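Side-chain contact in flagellar biosynthesis protein FlaG (Helicobacter pylori, PDB 6JSX), which probably takes part in the assembly or function of the bacterial flagellum: residues E8-S11 / E12-E16. Residues are numbered along the deposited sequence; the frame is centred on the assembly and turned at random.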
loop_
_atom_site.group_PDB
_atom_site.type_symbol
_atom_site.label_atom_id
_atom_site.label_comp_id
_atom_site.label_asym_id
_atom_site.label_seq_id
_atom_site.Cartn_x
_atom_site.Cartn_y
_atom_site.Cartn_z
ATOM N N GLU A 8 8.747 9.538 -6.368
ATOM C CA GLU A 8 9.284 10.297 -5.242
ATOM C C GLU A 8 8.175 11.072 -4.566
ATOM O O GLU A 8 8.045 11.064 -3.336
ATOM C CB GLU A 8 10.382 11.259 -5.698
ATOM C CG GLU A 8 11.692 10.571 -6.038
ATOM C CD GLU A 8 12.892 11.488 -5.929
ATOM O OE1 GLU A 8 12.701 12.712 -5.743
ATOM O OE2 GLU A 8 14.033 10.978 -6.020
ATOM N N LEU A 9 7.369 11.733 -5.390
ATOM C CA LEU A 9 6.251 12.547 -4.918
ATOM C C LEU A 9 5.183 11.657 -4.290
ATOM O O LEU A 9 4.729 11.916 -3.177
ATOM C CB LEU A 9 5.685 13.362 -6.088
ATOM C CG LEU A 9 4.583 14.397 -5.882
ATOM C CD1 LEU A 9 5.012 15.511 -4.935
ATOM C CD2 LEU A 9 4.191 14.965 -7.232
ATOM N N LEU A 10 4.811 10.595 -5.003
ATOM C CA LEU A 10 3.886 9.568 -4.511
ATOM C C LEU A 10 4.322 9.017 -3.156
ATOM O O LEU A 10 3.490 8.620 -2.341
ATOM C CB LEU A 10 3.825 8.421 -5.528
ATOM C CG LEU A 10 2.707 7.369 -5.533
ATOM C CD1 LEU A 10 3.144 6.042 -4.925
ATOM C CD2 LEU A 10 1.462 7.898 -4.852
ATOM N N SER A 11 5.633 8.983 -2.922
ATOM C CA SER A 11 6.157 8.476 -1.665
ATOM C C SER A 11 5.905 9.458 -0.524
ATOM O O SER A 11 5.393 9.067 0.528
ATOM C CB SER A 11 7.647 8.137 -1.781
ATOM O OG SER A 11 7.849 7.006 -2.616
ATOM N N GLU A 12 6.259 10.726 -0.733
ATOM C CA GLU A 12 6.022 11.764 0.273
ATOM C C GLU A 12 4.551 11.806 0.695
ATOM O O GLU A 12 4.233 11.902 1.886
ATOM C CB GLU A 12 6.428 13.139 -0.251
ATOM C CG GLU A 12 7.891 13.317 -0.510
ATOM C CD GLU A 12 8.182 14.657 -1.151
ATOM O OE1 GLU A 12 7.293 15.542 -1.111
ATOM O OE2 GLU A 12 9.290 14.822 -1.702
ATOM N N ARG A 13 3.660 11.729 -0.289
ATOM C CA ARG A 13 2.236 11.793 -0.023
ATOM C C ARG A 13 1.778 10.564 0.749
ATOM O O ARG A 13 1.060 10.675 1.741
ATOM C CB ARG A 13 1.461 11.954 -1.330
ATOM C CG ARG A 13 1.822 13.234 -2.089
ATOM C CD ARG A 13 1.571 14.488 -1.253
ATOM N NE ARG A 13 2.345 15.623 -1.744
ATOM C CZ ARG A 13 3.197 16.330 -1.007
ATOM N NH1 ARG A 13 3.860 17.344 -1.549
ATOM N NH2 ARG A 13 3.385 16.033 0.273
ATOM N N LEU A 14 2.215 9.396 0.297
ATOM C CA LEU A 14 1.921 8.151 0.996
ATOM C C LEU A 14 2.407 8.174 2.439
ATOM O O LEU A 14 1.668 7.803 3.350
ATOM C CB LEU A 14 2.506 6.951 0.242
ATOM C CG LEU A 14 1.518 6.350 -0.766
ATOM C CD1 LEU A 14 2.126 5.226 -1.583
ATOM C CD2 LEU A 14 0.280 5.848 -0.033
ATOM N N ASN A 15 3.644 8.619 2.640
ATOM C CA ASN A 15 4.221 8.680 3.975
ATOM C C ASN A 15 3.467 9.652 4.885
ATOM O O ASN A 15 3.261 9.364 6.064
ATOM C CB ASN A 15 5.722 9.015 3.928
ATOM C CG ASN A 15 6.588 7.839 3.443
ATOM O OD1 ASN A 15 6.301 6.670 3.714
ATOM N ND2 ASN A 15 7.655 8.159 2.730
ATOM N N GLU A 16 3.046 10.790 4.338
ATOM C CA GLU A 16 2.277 11.777 5.109
ATOM C C GLU A 16 0.971 11.188 5.591
ATOM O O GLU A 16 0.550 11.408 6.721
ATOM C CB GLU A 16 1.967 13.008 4.269
ATOM C CG GLU A 16 3.096 13.993 4.171
ATOM C CD GLU A 16 2.693 15.211 3.390
ATOM O OE1 GLU A 16 1.511 15.266 2.978
ATOM O OE2 GLU A 16 3.547 16.105 3.189
#
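L9 reaches with its CD1 branch to the guanidinium of R13, crossing that side chain at a slant; CD1 lies 4.0 Å from R13 NH1, a van der Waals contact between a methyl and the charged group one helical turn on. The bend of R13 at its second torsion (chi2 -58°) turns the chain so that its end crosses L9 CD1. The guanidinium edge meets E16, three residues on: R13 NH2 stands 2.9 Å from E16 OE2, in the plane, a salt bridge. E12 adds a long salt bridge, its OE1 3.9 Å from R13 NH1 and well out of the guanidinium plane, so no N-H points at it. On another flank, L10 and L14 lie side by side and point the same way, CD1 to CD1 at 3.6 Å. Both pack on the second subunit, L10 against its V67 and L14 against its M64. S11 OG hydrogen-bonds L7 O within the helix; N15 ND2 hydrogen-bonds F27 O, which ties the helix to strand 26-30. Backbone i-to-i+4 bonds run beneath these contacts, N15 N to S11 O at 2.8 Å with a 165° N-H...O angle. Buried L10, S11 and L14 against exposed E12 and E16 mark helix 4-21 as an amphipathic alpha-helix, packed on its own sheet and a partner subunit.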